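Long-range contacts in DNA polymerase III, beta chain (PDB 2AWA), which forms a ring-shaped head-to-tail homodimer around DNA and probably tethers DNA polymerases and other proteins to it, conferring processivity: residues 64-69 with 248-253; 42-47 with 88-93. All blocks are in the same frame, centred on the assembly; numbering follows the deposited sequence.

Contact 1: 64-69 with 248-253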
# COMPACT_ATOMS: atom_id res chain seq x y z
N ILE B 64 -10.21 -2.20 23.77
CA ILE B 64 -10.88 -3.42 23.35
C ILE B 64 -10.04 -4.60 23.76
O ILE B 64 -8.83 -4.47 23.98
CB ILE B 64 -11.11 -3.46 21.82
CG1 ILE B 64 -9.78 -3.36 21.06
CG2 ILE B 64 -12.04 -2.33 21.39
CD1 ILE B 64 -9.88 -3.61 19.58
N SER B 65 -10.68 -5.76 23.86
CA SER B 65 -10.00 -7.00 24.14
C SER B 65 -10.64 -8.09 23.30
O SER B 65 -11.84 -8.10 23.10
CB SER B 65 -10.13 -7.38 25.62
OG SER B 65 -9.57 -6.40 26.47
N ILE B 66 -9.83 -9.03 22.84
CA ILE B 66 -10.31 -10.17 22.06
C ILE B 66 -9.85 -11.46 22.73
O ILE B 66 -8.67 -11.61 23.07
CB ILE B 66 -9.79 -10.11 20.62
CG1 ILE B 66 -10.44 -8.94 19.89
CG2 ILE B 66 -10.10 -11.39 19.89
CD1 ILE B 66 -9.83 -8.65 18.51
N GLU B 67 -10.78 -12.39 22.92
CA GLU B 67 -10.46 -13.76 23.28
C GLU B 67 -10.91 -14.68 22.16
O GLU B 67 -12.09 -14.94 22.00
CB GLU B 67 -11.18 -14.18 24.53
CG GLU B 67 -10.91 -13.34 25.72
CD GLU B 67 -11.49 -13.98 26.96
OE1 GLU B 67 -11.93 -15.15 26.85
OE2 GLU B 67 -11.50 -13.33 28.03
N ASN B 68 -9.94 -15.16 21.40
CA ASN B 68 -10.19 -16.08 20.30
C ASN B 68 -9.78 -17.50 20.69
O ASN B 68 -8.61 -17.81 20.87
CB ASN B 68 -9.40 -15.61 19.09
CG ASN B 68 -9.90 -16.19 17.82
OD1 ASN B 68 -10.91 -16.89 17.77
ND2 ASN B 68 -9.19 -15.88 16.76
N PHE B 69 -10.77 -18.37 20.80
CA PHE B 69 -10.59 -19.74 21.23
C PHE B 69 -10.56 -20.71 20.04
O PHE B 69 -11.42 -20.66 19.16
CB PHE B 69 -11.75 -20.05 22.18
CG PHE B 69 -11.88 -21.47 22.56
CD1 PHE B 69 -11.02 -22.04 23.48
CD2 PHE B 69 -12.92 -22.24 22.05
CE1 PHE B 69 -11.18 -23.38 23.88
CE2 PHE B 69 -13.08 -23.57 22.45
CZ PHE B 69 -12.21 -24.13 23.37
N GLU B 248 -19.42 -18.08 18.59
CA GLU B 248 -19.05 -19.36 19.18
C GLU B 248 -17.67 -19.31 19.81
O GLU B 248 -17.49 -19.76 20.93
CB GLU B 248 -19.10 -20.48 18.13
CG GLU B 248 -18.83 -21.89 18.68
CD GLU B 248 -19.27 -23.01 17.73
OE1 GLU B 248 -20.06 -22.75 16.78
OE2 GLU B 248 -18.82 -24.17 17.92
N ASN B 249 -16.70 -18.75 19.10
CA ASN B 249 -15.29 -18.81 19.50
C ASN B 249 -14.65 -17.48 19.88
O ASN B 249 -13.55 -17.47 20.43
CB ASN B 249 -14.47 -19.38 18.35
CG ASN B 249 -14.92 -20.74 17.95
OD1 ASN B 249 -15.29 -21.56 18.79
ND2 ASN B 249 -14.87 -21.01 16.66
N ILE B 250 -15.29 -16.37 19.57
CA ILE B 250 -14.69 -15.08 19.80
C ILE B 250 -15.50 -14.28 20.81
O ILE B 250 -16.73 -14.20 20.72
CB ILE B 250 -14.56 -14.29 18.48
CG1 ILE B 250 -13.77 -15.10 17.44
CG2 ILE B 250 -13.90 -12.95 18.73
CD1 ILE B 250 -13.97 -14.64 16.00
N SER B 251 -14.79 -13.71 21.78
CA SER B 251 -15.34 -12.74 22.69
C SER B 251 -14.61 -11.43 22.41
O SER B 251 -13.39 -11.40 22.39
CB SER B 251 -15.08 -13.17 24.12
OG SER B 251 -15.57 -14.48 24.37
N PHE B 252 -15.38 -10.37 22.20
CA PHE B 252 -14.85 -9.06 21.86
C PHE B 252 -15.47 -8.05 22.82
O PHE B 252 -16.68 -7.79 22.75
CB PHE B 252 -15.24 -8.76 20.41
CG PHE B 252 -14.87 -7.40 19.92
CD1 PHE B 252 -13.57 -7.09 19.60
CD2 PHE B 252 -15.84 -6.44 19.69
CE1 PHE B 252 -13.23 -5.83 19.10
CE2 PHE B 252 -15.51 -5.18 19.18
CZ PHE B 252 -14.20 -4.89 18.89
N TYR B 253 -14.65 -7.55 23.74
CA TYR B 253 -15.11 -6.55 24.73
C TYR B 253 -14.63 -5.17 24.30
O TYR B 253 -13.58 -5.03 23.71
CB TYR B 253 -14.54 -6.82 26.11
CG TYR B 253 -14.77 -8.19 26.68
CD1 TYR B 253 -14.00 -9.27 26.26
CD2 TYR B 253 -15.70 -8.39 27.69
CE1 TYR B 253 -14.20 -10.54 26.80
CE2 TYR B 253 -15.91 -9.65 28.23
CZ TYR B 253 -15.15 -10.72 27.78
OH TYR B 253 -15.35 -11.97 28.32
O HOH W 1 -13.92 -16.91 23.70
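Ile66 and Phe252 meet on one face of an antiparallel strand pair that sews the N-terminal domain of the sliding clamp to the central one, so that a single sheet runs across the domain boundary. With CG anti to the backbone N (chi1 175°), the Phe252 ring swings toward strand 64-69, and Ile66 CG1 arrives in the ring plane at its edge, 3.6 Å from Phe252 CD1. Ile64 comes to the same ring obliquely, its CD1 4.0 Å from Phe252 CE1. Further along, Asn68 and Ile250 lie side by side and point the same way, which brings Asn68 OD1 to 3.4 Å from Ile250 CG1, while Asn68 ND2 is held by the carbonyl oxygen of Ala26. Val226 of helix 217-226 packs on both Ile66 and Ile250.

The other face carries Ser65, Glu67, Ser251 and Tyr253. Here the Glu67 side chain runs aslant of Tyr253, its carboxylate plane turned 45° from the ring, and Glu67 OE2 comes no closer than 4.1 Å to Tyr253 CE1. Beside them Glu67 CB and Ser251 CB face each other across a hydrogen-bonded pair. A water joins the two strands on this side, donating to Glu67 O at 3.2 Å and hydrogen-bonded to Ser251 OG. Five backbone hydrogen bonds fasten the strands; the last runs from Phe69 N to Asn249 O, 2.9 Å long and nearly straight at 171°.

Contact 2: 42-47 with 88-93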
# COMPACT_ATOMS: atom_id res chain seq x y z
N ILE B 42 3.31 -4.50 28.47
CA ILE B 42 3.04 -5.92 28.32
C ILE B 42 1.89 -6.18 27.36
O ILE B 42 1.70 -7.31 26.91
CB ILE B 42 2.74 -6.58 29.68
CG1 ILE B 42 2.96 -8.09 29.62
CG2 ILE B 42 1.34 -6.27 30.16
CD1 ILE B 42 4.40 -8.50 29.69
N LEU B 43 1.13 -5.15 27.03
CA LEU B 43 -0.05 -5.31 26.18
C LEU B 43 0.25 -5.47 24.69
O LEU B 43 -0.67 -5.73 23.91
CB LEU B 43 -1.02 -4.17 26.43
CG LEU B 43 -1.75 -4.27 27.77
CD1 LEU B 43 -2.70 -3.11 27.95
CD2 LEU B 43 -2.51 -5.58 27.87
N SER B 44 1.53 -5.35 24.32
CA SER B 44 2.01 -5.71 22.97
C SER B 44 2.13 -7.24 22.74
O SER B 44 2.35 -7.70 21.63
CB SER B 44 3.35 -5.05 22.69
OG SER B 44 4.38 -5.55 23.53
N THR B 45 2.00 -8.02 23.81
CA THR B 45 2.11 -9.46 23.70
C THR B 45 0.75 -10.05 23.43
O THR B 45 -0.25 -9.46 23.79
CB THR B 45 2.70 -10.10 25.01
OG1 THR B 45 1.78 -9.96 26.11
CG2 THR B 45 4.02 -9.46 25.37
N VAL B 46 0.73 -11.20 22.77
CA VAL B 46 -0.43 -12.07 22.79
C VAL B 46 -0.22 -13.05 23.92
O VAL B 46 0.92 -13.41 24.23
CB VAL B 46 -0.68 -12.81 21.47
CG1 VAL B 46 0.58 -13.50 20.93
CG2 VAL B 46 -1.84 -13.82 21.63
N LYS B 47 -1.32 -13.44 24.56
CA LYS B 47 -1.33 -14.38 25.66
C LYS B 47 -1.97 -15.64 25.14
O LYS B 47 -2.99 -15.57 24.47
CB LYS B 47 -2.13 -13.83 26.84
CG LYS B 47 -2.47 -14.83 27.94
CD LYS B 47 -2.82 -14.09 29.22
CE LYS B 47 -3.85 -14.81 30.06
NZ LYS B 47 -3.34 -16.08 30.59
N LEU B 88 3.32 -15.72 27.26
CA LEU B 88 3.22 -14.50 26.50
C LEU B 88 4.28 -14.42 25.42
O LEU B 88 5.44 -14.74 25.67
CB LEU B 88 3.42 -13.30 27.41
CG LEU B 88 2.43 -13.22 28.55
CD1 LEU B 88 2.63 -11.92 29.31
CD2 LEU B 88 1.01 -13.34 28.02
N LEU B 89 3.90 -13.98 24.22
CA LEU B 89 4.86 -13.71 23.16
C LEU B 89 4.60 -12.34 22.54
O LEU B 89 3.46 -11.90 22.48
CB LEU B 89 4.77 -14.78 22.09
CG LEU B 89 5.14 -16.19 22.52
CD1 LEU B 89 4.46 -17.25 21.67
CD2 LEU B 89 6.65 -16.35 22.48
N GLU B 90 5.64 -11.65 22.11
CA GLU B 90 5.44 -10.40 21.39
C GLU B 90 4.71 -10.73 20.10
O GLU B 90 5.19 -11.51 19.27
CB GLU B 90 6.74 -9.69 21.12
CG GLU B 90 7.41 -9.19 22.39
CD GLU B 90 6.72 -7.97 23.01
OE1 GLU B 90 5.85 -7.35 22.34
OE2 GLU B 90 7.06 -7.62 24.17
N ALA B 91 3.53 -10.15 19.95
CA ALA B 91 2.59 -10.58 18.95
C ALA B 91 3.07 -10.39 17.52
O ALA B 91 3.07 -11.33 16.76
CB ALA B 91 1.21 -9.91 19.19
N SER B 92 3.47 -9.19 17.14
CA SER B 92 3.93 -8.97 15.75
C SER B 92 4.98 -9.97 15.34
O SER B 92 4.82 -10.68 14.35
CB SER B 92 4.52 -7.58 15.57
OG SER B 92 3.48 -6.65 15.50
N PHE B 93 6.05 -10.04 16.12
CA PHE B 93 7.16 -10.92 15.80
C PHE B 93 6.69 -12.38 15.67
O PHE B 93 6.94 -13.03 14.66
CB PHE B 93 8.25 -10.78 16.84
CG PHE B 93 9.52 -11.42 16.44
CD1 PHE B 93 10.20 -10.97 15.32
CD2 PHE B 93 10.05 -12.46 17.16
CE1 PHE B 93 11.37 -11.57 14.91
CE2 PHE B 93 11.23 -13.06 16.75
CZ PHE B 93 11.89 -12.60 15.63
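Val46 and Leu89 form an antiparallel hydrogen-bonded pair, joined by Val46 N to Leu89 O (2.8 Å) and Leu89 N to Val46 O, in short strands whose axes approach to 4.4 Å at 150°. Leu88 divides its two methyls between the 3-10 turn and the strand: CD1 turns toward Ile42, 3.9 Å from its CG1, and also borders Thr45 OG1, while CD2 rests 3.4 Å from Lys47 CB. The Lys47 chain then leads away, its NZ forming a salt bridge with Asp49. A chi1 of 67° tucks Thr45 OG1 back against its own backbone, a setting from which it donates to Ile42 O at 2.8 Å; the same oxygen accepts from Thr45 N, so two donors from Thr45 converge on Ile42 O.

In this N-terminal domain of the DNA-clamp fold, strand 85-90 passes directly into helix 91-100, with Glu90 at the N-cap; the helix brings Phe93 against Val320 of the second subunit in the clamp ring. Ala91 N, in the helix's first turn, donates to Ser44 O, and Ala91 CB lies 4.0 Å from Val46 CG1. Bent at chi2 (-73°), the Glu90 chain folds back over Ser44, and Ser44 OG donates a hydrogen bond to the syn lone pair of Glu90 OE1 at 2.6 Å.

In the fold
Both contacts belong to one eight-stranded antiparallel sheet, their centres 16 Å apart and their nearest atoms about 7 Å apart without touching. Contact 2 pairs 85-90, an edge strand within this chain, with 45-50; strand 54-60 comes next, and contact 1 then pairs 64-71 with 250-255 of the central domain. Along the chain the segments alternate, in the order 42-47, 64-69, 88-93, 248-253, so the links interleave. The two differ in reach: contact 2 joins segments 41 residues apart within the N-terminal domain, next to helix 91-100 at the boundary with the second subunit, whereas contact 1 spans 179 residues and fuses two domains. A shared sheet thus runs from near a subunit interface to the adjoining domain of the ring.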